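PDB 6NYR: Crov588, which is of unknown function but is built from FNIP-type leucine-rich repeats that wind into a circular solenoid. Local coordinates for residues Phe192-Asn197 / Phe214-Asn219; Phe148-Asn153 / Phe170-Asn175; Tyr233-Arg238 / Tyr255-Arg260. All coordinates share one frame; numbering follows the deposited sequence.

Interaction 1: residues Phe192-Asn197 / Phe214-Asn219; sequences FGRNFN and FGWYFN
Phe192 and Phe214 meet rim to rim at the buried end of this contact, CD2 of Phe192 lying 3.9 Å from CD1 of Phe214. Their planes are only 5° apart, and neither ring covers the other's face. Each is covered instead from within its own turn: Phe196 CE2 sits over the centre of the Phe192 ring, and Phe218 CE2 does the same for Phe214. Different first torsions bring Phe192 and Phe196 together, with CG anti to the carbonyl carbon in Phe192 (chi1 -70°) but anti to the backbone N in Phe196 (chi1 178°). Across the turns, Phe196 CE2 approaches Phe218 CD1 to 3.8 Å.

The solvent side is looser. Arg194 bends at its third torsion and gives its NE to Asn195 OD1 of the same turn at 2.9 Å. The same oxygen lies 3.4 Å from Tyr217 CD2, a packing contact alongside the tyrosine ring, while Arg194 CG rests on Trp216 CB. Trp216 turns its end away from the preceding turn and lays CD1 over the centre of the Tyr217 ring, while Arg194 runs alongside Tyr217.

Between the two zones the type I turns are joined by Tyr217 N to Arg194 O at 2.9 Å. Asn197 OD1 accepts Asn219 N at 2.8 Å from well above its carbonyl plane and also holds Gln220 NE2; Asn219 OD1 likewise accepts Asn241 N. Asparagines bonded from coil to coil are characteristic of a leucine-rich repeat solenoid, here of the FNIP type with buried phenylalanines beside them.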
loop_
_atom_site.group_PDB
_atom_site.type_symbol
_atom_site.label_atom_id
_atom_site.label_comp_id
_atom_site.label_asym_id
_atom_site.label_seq_id
_atom_site.Cartn_x
_atom_site.Cartn_y
_atom_site.Cartn_z
ATOM N N PHE A 192 12.460 22.658 -6.661
ATOM C CA PHE A 192 11.610 23.804 -6.941
ATOM C C PHE A 192 10.143 23.387 -6.953
ATOM O O PHE A 192 9.800 22.231 -7.217
ATOM C CB PHE A 192 11.972 24.443 -8.281
ATOM C CG PHE A 192 13.291 25.152 -8.272
ATOM C CD1 PHE A 192 13.428 26.370 -7.629
ATOM C CD2 PHE A 192 14.393 24.602 -8.904
ATOM C CE1 PHE A 192 14.641 27.025 -7.615
ATOM C CE2 PHE A 192 15.608 25.253 -8.895
ATOM C CZ PHE A 192 15.732 26.465 -8.249
ATOM N N GLY A 193 9.274 24.359 -6.675
ATOM C CA GLY A 193 7.855 24.119 -6.572
ATOM C C GLY A 193 7.103 24.502 -7.835
ATOM O O GLY A 193 7.680 24.763 -8.893
ATOM N N ARG A 194 5.776 24.557 -7.696
ATOM C CA ARG A 194 4.890 24.722 -8.842
ATOM C C ARG A 194 5.336 25.853 -9.763
ATOM O O ARG A 194 5.556 25.649 -10.961
ATOM C CB ARG A 194 3.468 25.002 -8.347
ATOM C CG ARG A 194 2.359 24.633 -9.314
ATOM C CD ARG A 194 0.997 24.969 -8.713
ATOM N NE ARG A 194 0.942 26.390 -8.356
ATOM C CZ ARG A 194 -0.047 26.968 -7.685
ATOM N NH1 ARG A 194 -1.090 26.253 -7.290
ATOM N NH2 ARG A 194 0.007 28.265 -7.411
ATOM N N ASN A 195 5.467 27.059 -9.218
ATOM C CA ASN A 195 5.513 28.263 -10.035
ATOM C C ASN A 195 6.916 28.709 -10.416
ATOM O O ASN A 195 7.049 29.717 -11.118
ATOM C CB ASN A 195 4.801 29.413 -9.309
ATOM C CG ASN A 195 3.305 29.214 -9.240
ATOM O OD1 ASN A 195 2.784 28.193 -9.694
ATOM N ND2 ASN A 195 2.600 30.178 -8.662
ATOM N N PHE A 196 7.960 28.022 -9.968
ATOM C CA PHE A 196 9.298 28.453 -10.331
ATOM C C PHE A 196 9.505 28.273 -11.834
ATOM O O PHE A 196 9.504 27.144 -12.337
ATOM C CB PHE A 196 10.366 27.680 -9.571
ATOM C CG PHE A 196 11.757 28.071 -9.964
ATOM C CD1 PHE A 196 12.351 29.200 -9.423
ATOM C CD2 PHE A 196 12.460 27.335 -10.896
ATOM C CE1 PHE A 196 13.627 29.575 -9.793
ATOM C CE2 PHE A 196 13.740 27.702 -11.273
ATOM C CZ PHE A 196 14.325 28.825 -10.722
ATOM N N ASN A 197 9.698 29.389 -12.546
ATOM C CA ASN A 197 9.931 29.384 -13.991
ATOM C C ASN A 197 10.917 30.521 -14.282
ATOM O O ASN A 197 10.607 31.510 -14.934
ATOM C CB ASN A 197 8.630 29.540 -14.776
ATOM C CG ASN A 197 8.828 29.344 -16.267
ATOM O OD1 ASN A 197 9.840 28.792 -16.706
ATOM N ND2 ASN A 197 7.861 29.794 -17.056
ATOM N N PHE A 214 12.489 19.845 -10.790
ATOM C CA PHE A 214 11.702 21.007 -11.179
ATOM C C PHE A 214 10.218 20.723 -10.984
ATOM O O PHE A 214 9.787 19.576 -10.823
ATOM C CB PHE A 214 11.963 21.417 -12.639
ATOM C CG PHE A 214 13.343 21.933 -12.880
ATOM C CD1 PHE A 214 13.714 23.188 -12.429
ATOM C CD2 PHE A 214 14.270 21.168 -13.564
ATOM C CE1 PHE A 214 14.991 23.667 -12.639
ATOM C CE2 PHE A 214 15.550 21.640 -13.785
ATOM C CZ PHE A 214 15.912 22.892 -13.322
ATOM N N GLY A 215 9.432 21.793 -11.031
ATOM C CA GLY A 215 8.004 21.701 -10.833
ATOM C C GLY A 215 7.175 22.090 -12.041
ATOM O O GLY A 215 7.695 22.291 -13.142
ATOM N N TRP A 216 5.871 22.248 -11.804
ATOM C CA TRP A 216 4.875 22.390 -12.858
ATOM C C TRP A 216 5.285 23.348 -13.966
ATOM O O TRP A 216 5.297 22.972 -15.143
ATOM C CB TRP A 216 3.569 22.847 -12.199
ATOM C CG TRP A 216 2.336 22.847 -13.040
ATOM C CD1 TRP A 216 1.988 23.755 -13.998
ATOM C CD2 TRP A 216 1.255 21.915 -12.961
ATOM N NE1 TRP A 216 0.768 23.433 -14.533
ATOM C CE2 TRP A 216 0.294 22.308 -13.913
ATOM C CE3 TRP A 216 1.008 20.779 -12.182
ATOM C CZ2 TRP A 216 -0.892 21.602 -14.109
ATOM C CZ3 TRP A 216 -0.168 20.080 -12.380
ATOM C CH2 TRP A 216 -1.103 20.494 -13.333
ATOM N N TYR A 217 5.613 24.589 -13.618
ATOM C CA TYR A 217 5.721 25.632 -14.629
ATOM C C TYR A 217 7.133 25.844 -15.164
ATOM O O TYR A 217 7.304 26.639 -16.098
ATOM C CB TYR A 217 5.189 26.972 -14.085
ATOM C CG TYR A 217 3.677 27.034 -13.994
ATOM C CD1 TYR A 217 2.903 27.333 -15.111
ATOM C CD2 TYR A 217 3.021 26.795 -12.793
ATOM C CE1 TYR A 217 1.526 27.380 -15.035
ATOM C CE2 TYR A 217 1.642 26.847 -12.708
ATOM C CZ TYR A 217 0.899 27.139 -13.831
ATOM O OH TYR A 217 -0.474 27.190 -13.746
ATOM N N PHE A 218 8.146 25.172 -14.624
ATOM C CA PHE A 218 9.496 25.419 -15.106
ATOM C C PHE A 218 9.604 25.069 -16.586
ATOM O O PHE A 218 9.311 23.939 -16.991
ATOM C CB PHE A 218 10.530 24.616 -14.329
ATOM C CG PHE A 218 11.934 24.833 -14.823
ATOM C CD1 PHE A 218 12.654 25.957 -14.438
ATOM C CD2 PHE A 218 12.524 23.933 -15.692
ATOM C CE1 PHE A 218 13.940 26.163 -14.898
ATOM C CE2 PHE A 218 13.810 24.135 -16.155
ATOM C CZ PHE A 218 14.516 25.252 -15.758
ATOM N N ASN A 219 10.036 26.037 -17.393
ATOM C CA ASN A 219 10.197 25.801 -18.822
ATOM C C ASN A 219 11.217 26.763 -19.419
ATOM O O ASN A 219 10.892 27.543 -20.320
ATOM C CB ASN A 219 8.858 25.935 -19.548
ATOM C CG ASN A 219 8.912 25.394 -20.965
ATOM O OD1 ASN A 219 9.819 24.641 -21.319
ATOM N ND2 ASN A 219 7.935 25.765 -21.776
#

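Interaction 2: residues Phe148-Asn153 / Phe170-Asn175; sequences FGEEFN and FGDCFN
Phe148 packs alongside Phe170, CD2 of the first 3.7 Å from CD1 of the second, in two consecutive coils of the leucine-rich repeat solenoid. The rings are nearly parallel but slid so far apart that they barely overlap. Gly171 packs against the preceding turn, its CA-H directed at Gly149 O (CA to O 3.3 Å). Next to it Cys173 N bonds to Glu150 O at 2.9 Å. SG of Cys173 also lies near that carbonyl, 3.2 Å from Glu150 O, its chi1 of -71° setting it beside its own backbone N. At the rim Glu150 and Asp172 run side by side, their like-charged OE2 and OD2 4.4 Å apart, a spacing that probably costs some repulsion.

The next shell sets the phenylalanines: Phe152 and Phe174 lay their rings against Phe148 and Phe170, and Ile134 backs Phe148. Phe126 and Phe192 continue the row of rings on either side. Asn131 OD1 bonds to Asn153 N, and Asn153 OD1 in turn takes Asn175 N at 2.9 Å, the donor 59° out of the amide carbonyl plane.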
loop_
_atom_site.group_PDB
_atom_site.type_symbol
_atom_site.label_atom_id
_atom_site.label_comp_id
_atom_site.label_asym_id
_atom_site.label_seq_id
_atom_site.Cartn_x
_atom_site.Cartn_y
_atom_site.Cartn_z
ATOM N N PHE A 148 10.309 25.553 2.316
ATOM C CA PHE A 148 9.373 26.668 2.312
ATOM C C PHE A 148 7.947 26.160 2.120
ATOM O O PHE A 148 7.717 25.094 1.541
ATOM C CB PHE A 148 9.716 27.679 1.212
ATOM C CG PHE A 148 10.899 28.551 1.532
ATOM C CD1 PHE A 148 10.769 29.622 2.404
ATOM C CD2 PHE A 148 12.138 28.307 0.959
ATOM C CE1 PHE A 148 11.851 30.427 2.700
ATOM C CE2 PHE A 148 13.226 29.112 1.257
ATOM C CZ PHE A 148 13.080 30.172 2.125
ATOM N N GLY A 149 6.988 26.955 2.599
ATOM C CA GLY A 149 5.581 26.649 2.455
ATOM C C GLY A 149 5.006 27.151 1.143
ATOM O O GLY A 149 5.715 27.624 0.254
ATOM N N GLU A 150 3.676 27.064 1.042
ATOM C CA GLU A 150 3.018 27.332 -0.231
ATOM C C GLU A 150 3.235 28.767 -0.692
ATOM O O GLU A 150 3.504 29.018 -1.871
ATOM C CB GLU A 150 1.515 27.071 -0.127
ATOM C CG GLU A 150 1.066 25.635 -0.056
ATOM C CD GLU A 150 -0.453 25.529 -0.110
ATOM O OE1 GLU A 150 -1.114 26.564 -0.357
ATOM O OE2 GLU A 150 -0.988 24.419 0.104
ATOM N N GLU A 151 3.101 29.723 0.222
ATOM C CA GLU A 151 2.941 31.119 -0.153
ATOM C C GLU A 151 4.256 31.870 -0.275
ATOM O O GLU A 151 4.255 33.003 -0.771
ATOM C CB GLU A 151 2.047 31.834 0.870
ATOM C CG GLU A 151 0.599 31.375 0.859
ATOM C CD GLU A 151 -0.037 31.494 -0.509
ATOM O OE1 GLU A 151 0.288 32.459 -1.236
ATOM O OE2 GLU A 151 -0.856 30.619 -0.863
ATOM N N PHE A 152 5.367 31.279 0.151
ATOM C CA PHE A 152 6.620 32.010 0.152
ATOM C C PHE A 152 7.028 32.380 -1.267
ATOM O O PHE A 152 7.175 31.506 -2.131
ATOM C CB PHE A 152 7.725 31.195 0.802
ATOM C CG PHE A 152 9.037 31.912 0.846
ATOM C CD1 PHE A 152 9.251 32.915 1.777
ATOM C CD2 PHE A 152 10.047 31.604 -0.047
ATOM C CE1 PHE A 152 10.451 33.586 1.826
ATOM C CE2 PHE A 152 11.257 32.275 -0.002
ATOM C CZ PHE A 152 11.455 33.269 0.937
ATOM N N ASN A 153 7.222 33.671 -1.503
ATOM C CA ASN A 153 7.720 34.150 -2.782
ATOM C C ASN A 153 8.502 35.443 -2.552
ATOM O O ASN A 153 8.135 36.521 -3.015
ATOM C CB ASN A 153 6.579 34.349 -3.777
ATOM C CG ASN A 153 7.083 34.642 -5.172
ATOM O OD1 ASN A 153 8.251 34.399 -5.482
ATOM N ND2 ASN A 153 6.215 35.179 -6.017
ATOM N N PHE A 170 11.526 24.448 -2.199
ATOM C CA PHE A 170 10.638 25.589 -2.339
ATOM C C PHE A 170 9.193 25.127 -2.478
ATOM O O PHE A 170 8.917 24.009 -2.923
ATOM C CB PHE A 170 11.022 26.421 -3.561
ATOM C CG PHE A 170 12.310 27.157 -3.413
ATOM C CD1 PHE A 170 12.349 28.374 -2.755
ATOM C CD2 PHE A 170 13.482 26.648 -3.944
ATOM C CE1 PHE A 170 13.532 29.066 -2.626
ATOM C CE2 PHE A 170 14.670 27.339 -3.811
ATOM C CZ PHE A 170 14.691 28.547 -3.152
ATOM N N GLY A 171 8.269 26.008 -2.099
ATOM C CA GLY A 171 6.853 25.728 -2.192
ATOM C C GLY A 171 6.245 26.224 -3.489
ATOM O O GLY A 171 6.935 26.635 -4.424
ATOM N N ASP A 172 4.908 26.218 -3.518
ATOM C CA ASP A 172 4.183 26.405 -4.771
ATOM C C ASP A 172 4.437 27.775 -5.385
ATOM O O ASP A 172 4.538 27.908 -6.611
ATOM C CB ASP A 172 2.682 26.215 -4.544
ATOM C CG ASP A 172 2.303 24.772 -4.318
ATOM O OD1 ASP A 172 3.080 23.881 -4.714
ATOM O OD2 ASP A 172 1.226 24.531 -3.737
ATOM N N CYS A 173 4.506 28.812 -4.559
ATOM C CA CYS A 173 4.484 30.175 -5.063
ATOM C C CYS A 173 5.870 30.733 -5.339
ATOM O O CYS A 173 5.979 31.772 -5.996
ATOM C CB CYS A 173 3.750 31.093 -4.075
ATOM S SG CYS A 173 1.959 30.846 -3.984
ATOM N N PHE A 174 6.925 30.097 -4.845
ATOM C CA PHE A 174 8.253 30.645 -5.060
ATOM C C PHE A 174 8.544 30.754 -6.552
ATOM O O PHE A 174 8.465 29.763 -7.289
ATOM C CB PHE A 174 9.330 29.797 -4.401
ATOM C CG PHE A 174 10.713 30.336 -4.630
ATOM C CD1 PHE A 174 11.146 31.447 -3.928
ATOM C CD2 PHE A 174 11.564 29.761 -5.562
ATOM C CE1 PHE A 174 12.401 31.971 -4.139
ATOM C CE2 PHE A 174 12.829 30.278 -5.770
ATOM C CZ PHE A 174 13.246 31.386 -5.056
ATOM N N ASN A 175 8.889 31.961 -6.995
ATOM C CA ASN A 175 9.265 32.201 -8.382
ATOM C C ASN A 175 10.136 33.450 -8.452
ATOM O O ASN A 175 9.733 34.464 -9.033
ATOM C CB ASN A 175 8.027 32.342 -9.263
ATOM C CG ASN A 175 8.375 32.419 -10.742
ATOM O OD1 ASN A 175 9.451 31.994 -11.168
ATOM N ND2 ASN A 175 7.464 32.967 -11.533
#

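Interaction 3: residues Tyr233-Arg238 / Tyr255-Arg260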
loop_
_atom_site.group_PDB
_atom_site.type_symbol
_atom_site.label_atom_id
_atom_site.label_comp_id
_atom_site.label_asym_id
_atom_site.label_seq_id
_atom_site.Cartn_x
_atom_site.Cartn_y
_atom_site.Cartn_z
ATOM N N TYR A 233 20.618 12.734 -10.329
ATOM C CA TYR A 233 19.170 12.634 -10.428
ATOM C C TYR A 233 18.633 13.945 -10.981
ATOM O O TYR A 233 18.940 15.018 -10.449
ATOM C CB TYR A 233 18.550 12.328 -9.055
ATOM C CG TYR A 233 17.043 12.184 -9.067
ATOM C CD1 TYR A 233 16.222 13.301 -9.119
ATOM C CD2 TYR A 233 16.438 10.932 -9.017
ATOM C CE1 TYR A 233 14.848 13.183 -9.131
ATOM C CE2 TYR A 233 15.063 10.806 -9.026
ATOM C CZ TYR A 233 14.270 11.936 -9.082
ATOM O OH TYR A 233 12.896 11.826 -9.093
ATOM N N LEU A 234 17.848 13.858 -12.058
ATOM C CA LEU A 234 17.241 15.033 -12.680
ATOM C C LEU A 234 15.799 14.712 -13.042
ATOM O O LEU A 234 15.548 13.802 -13.840
ATOM C CB LEU A 234 18.029 15.466 -13.923
ATOM C CG LEU A 234 17.527 16.677 -14.704
ATOM C CD1 LEU A 234 17.490 17.911 -13.823
ATOM C CD2 LEU A 234 18.402 16.920 -15.926
ATOM N N GLU A 235 14.860 15.462 -12.466
ATOM C CA GLU A 235 13.435 15.277 -12.718
ATOM C C GLU A 235 12.822 16.600 -13.150
ATOM O O GLU A 235 12.824 17.566 -12.377
ATOM C CB GLU A 235 12.716 14.746 -11.474
ATOM C CG GLU A 235 11.198 14.701 -11.618
ATOM C CD GLU A 235 10.498 14.211 -10.362
ATOM O OE1 GLU A 235 11.176 13.630 -9.493
ATOM O OE2 GLU A 235 9.269 14.403 -10.254
ATOM N N PHE A 236 12.289 16.640 -14.369
ATOM C CA PHE A 236 11.611 17.829 -14.858
ATOM C C PHE A 236 10.136 17.820 -14.461
ATOM O O PHE A 236 9.571 16.797 -14.069
ATOM C CB PHE A 236 11.721 17.958 -16.384
ATOM C CG PHE A 236 13.101 18.271 -16.863
ATOM C CD1 PHE A 236 13.645 19.523 -16.663
ATOM C CD2 PHE A 236 13.855 17.314 -17.522
ATOM C CE1 PHE A 236 14.921 19.814 -17.094
ATOM C CE2 PHE A 236 15.129 17.600 -17.961
ATOM C CZ PHE A 236 15.662 18.851 -17.747
ATOM N N GLY A 237 9.504 18.987 -14.592
ATOM C CA GLY A 237 8.112 19.156 -14.247
ATOM C C GLY A 237 7.194 19.095 -15.456
ATOM O O GLY A 237 7.604 18.805 -16.581
ATOM N N ARG A 238 5.916 19.382 -15.198
ATOM C CA ARG A 238 4.886 19.197 -16.213
ATOM C C ARG A 238 5.243 19.914 -17.509
ATOM O O ARG A 238 5.197 19.323 -18.593
ATOM C CB ARG A 238 3.541 19.689 -15.675
ATOM C CG ARG A 238 2.357 19.383 -16.577
ATOM C CD ARG A 238 1.130 20.182 -16.167
ATOM N NE ARG A 238 -0.007 19.944 -17.054
ATOM C CZ ARG A 238 -0.303 20.656 -18.137
ATOM N NH1 ARG A 238 0.450 21.679 -18.502
ATOM N NH2 ARG A 238 -1.366 20.337 -18.857
ATOM N N TYR A 255 19.706 8.919 -13.196
ATOM C CA TYR A 255 18.252 8.920 -13.299
ATOM C C TYR A 255 17.795 10.181 -14.023
ATOM O O TYR A 255 18.158 11.294 -13.625
ATOM C CB TYR A 255 17.590 8.860 -11.913
ATOM C CG TYR A 255 17.635 7.508 -11.234
ATOM C CD1 TYR A 255 18.846 6.895 -10.943
ATOM C CD2 TYR A 255 16.464 6.854 -10.860
ATOM C CE1 TYR A 255 18.892 5.664 -10.318
ATOM C CE2 TYR A 255 16.502 5.623 -10.232
ATOM C CZ TYR A 255 17.720 5.032 -9.963
ATOM O OH TYR A 255 17.759 3.806 -9.337
ATOM N N LEU A 256 16.983 10.009 -15.068
ATOM C CA LEU A 256 16.435 11.123 -15.836
ATOM C C LEU A 256 14.938 10.912 -16.010
ATOM O O LEU A 256 14.515 9.883 -16.548
ATOM C CB LEU A 256 17.112 11.239 -17.206
ATOM C CG LEU A 256 16.543 12.280 -18.172
ATOM C CD1 LEU A 256 16.846 13.695 -17.685
ATOM C CD2 LEU A 256 17.063 12.081 -19.592
ATOM N N GLU A 257 14.140 11.872 -15.553
ATOM C CA GLU A 257 12.694 11.798 -15.708
ATOM C C GLU A 257 12.179 13.082 -16.342
ATOM O O GLU A 257 12.446 14.179 -15.839
ATOM C CB GLU A 257 11.990 11.569 -14.365
ATOM C CG GLU A 257 10.469 11.597 -14.458
ATOM C CD GLU A 257 9.791 11.083 -13.199
ATOM O OE1 GLU A 257 10.507 10.709 -12.246
ATOM O OE2 GLU A 257 8.545 11.030 -13.171
ATOM N N PHE A 258 11.444 12.942 -17.440
ATOM C CA PHE A 258 10.755 14.066 -18.051
ATOM C C PHE A 258 9.324 14.146 -17.530
ATOM O O PHE A 258 8.745 13.155 -17.079
ATOM C CB PHE A 258 10.735 13.938 -19.573
ATOM C CG PHE A 258 12.089 14.028 -20.208
ATOM C CD1 PHE A 258 12.709 15.253 -20.383
ATOM C CD2 PHE A 258 12.736 12.887 -20.642
ATOM C CE1 PHE A 258 13.955 15.336 -20.970
ATOM C CE2 PHE A 258 13.985 12.961 -21.231
ATOM C CZ PHE A 258 14.595 14.189 -21.396
ATOM N N GLY A 259 8.750 15.344 -17.621
ATOM C CA GLY A 259 7.374 15.571 -17.241
ATOM C C GLY A 259 6.432 15.472 -18.426
ATOM O O GLY A 259 6.802 15.070 -19.531
ATOM N N ARG A 260 5.186 15.880 -18.185
ATOM C CA ARG A 260 4.124 15.671 -19.163
ATOM C C ARG A 260 4.504 16.178 -20.551
ATOM O O ARG A 260 4.402 15.442 -21.539
ATOM C CB ARG A 260 2.841 16.354 -18.678
ATOM C CG ARG A 260 1.682 16.262 -19.661
ATOM C CD ARG A 260 0.375 16.736 -19.038
ATOM N NE ARG A 260 -0.737 16.614 -19.975
ATOM C CZ ARG A 260 -1.014 17.503 -20.924
ATOM N NH1 ARG A 260 -0.262 18.584 -21.061
ATOM N NH2 ARG A 260 -2.044 17.312 -21.732
HETATM O O HOH W 1 8.676 18.142 -19.079
#
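Tyr233 and Tyr255 are in register on parallel strands 233-235 and 255-257, on neighbouring coils of the leucine-rich repeat solenoid, yet their side chains part. CG of Tyr233 is anti to the backbone N (chi1 -179°), which lays the ring along its own strand so that OH reaches Glu235 OE1 at 2.5 Å, on the anti side of the carboxylate. CB of Tyr255 meets Tyr233 CD2 at 3.7 Å, but a chi1 of -75° sends its ring away to stack with His277. Glu235 and Glu257, both extended, stack their carboxylates with OE1 atoms 4.1 Å apart, where the tyrosine hydroxyl on Glu235 probably eases the repulsion.

On the buried face Leu234 CD2 touches Leu256 CD1 at 4.0 Å; just past the strands Phe236 lies beside Phe258. Three backbone bonds join the segments: Leu234 N to Tyr255 O, Glu257 N to Leu234 O and Phe236 N to Glu257 O. Past them a water donates to Gly237 O and weakly accepts from Gly259 N.

Arg238 and Arg260 run out side by side, extended from CG to NE, their guanidinium planes 8° apart. Arg238 NH2 lies over the Arg260 group, 3.0 Å from its NH1, a close approach of two donors without a hydrogen bond.

In the fold
All three contacts join chain segments 22 residues apart, so each is the seam between successive coils. Interaction 3 covers the strand seam as well as the first part of the following turn; interactions 1 and 2 cover that turn and its asparagine. Each is partly buried, with phenylalanines on its core side and a polar outer side. The surface chemistry differs: an arginine, aromatics and amides in 1, acids and a cysteine in 2, paired glutamates, tyrosines and arginines in 3. Interactions 1 and 2 touch through Asn195 N to Asp172 O and Asn197 N to Asn175 OD1, and interaction 1 meets 3 where Phe214 N bonds to Glu235 O. Interactions 2 and 3 stay about 12 Å apart at their nearest atoms.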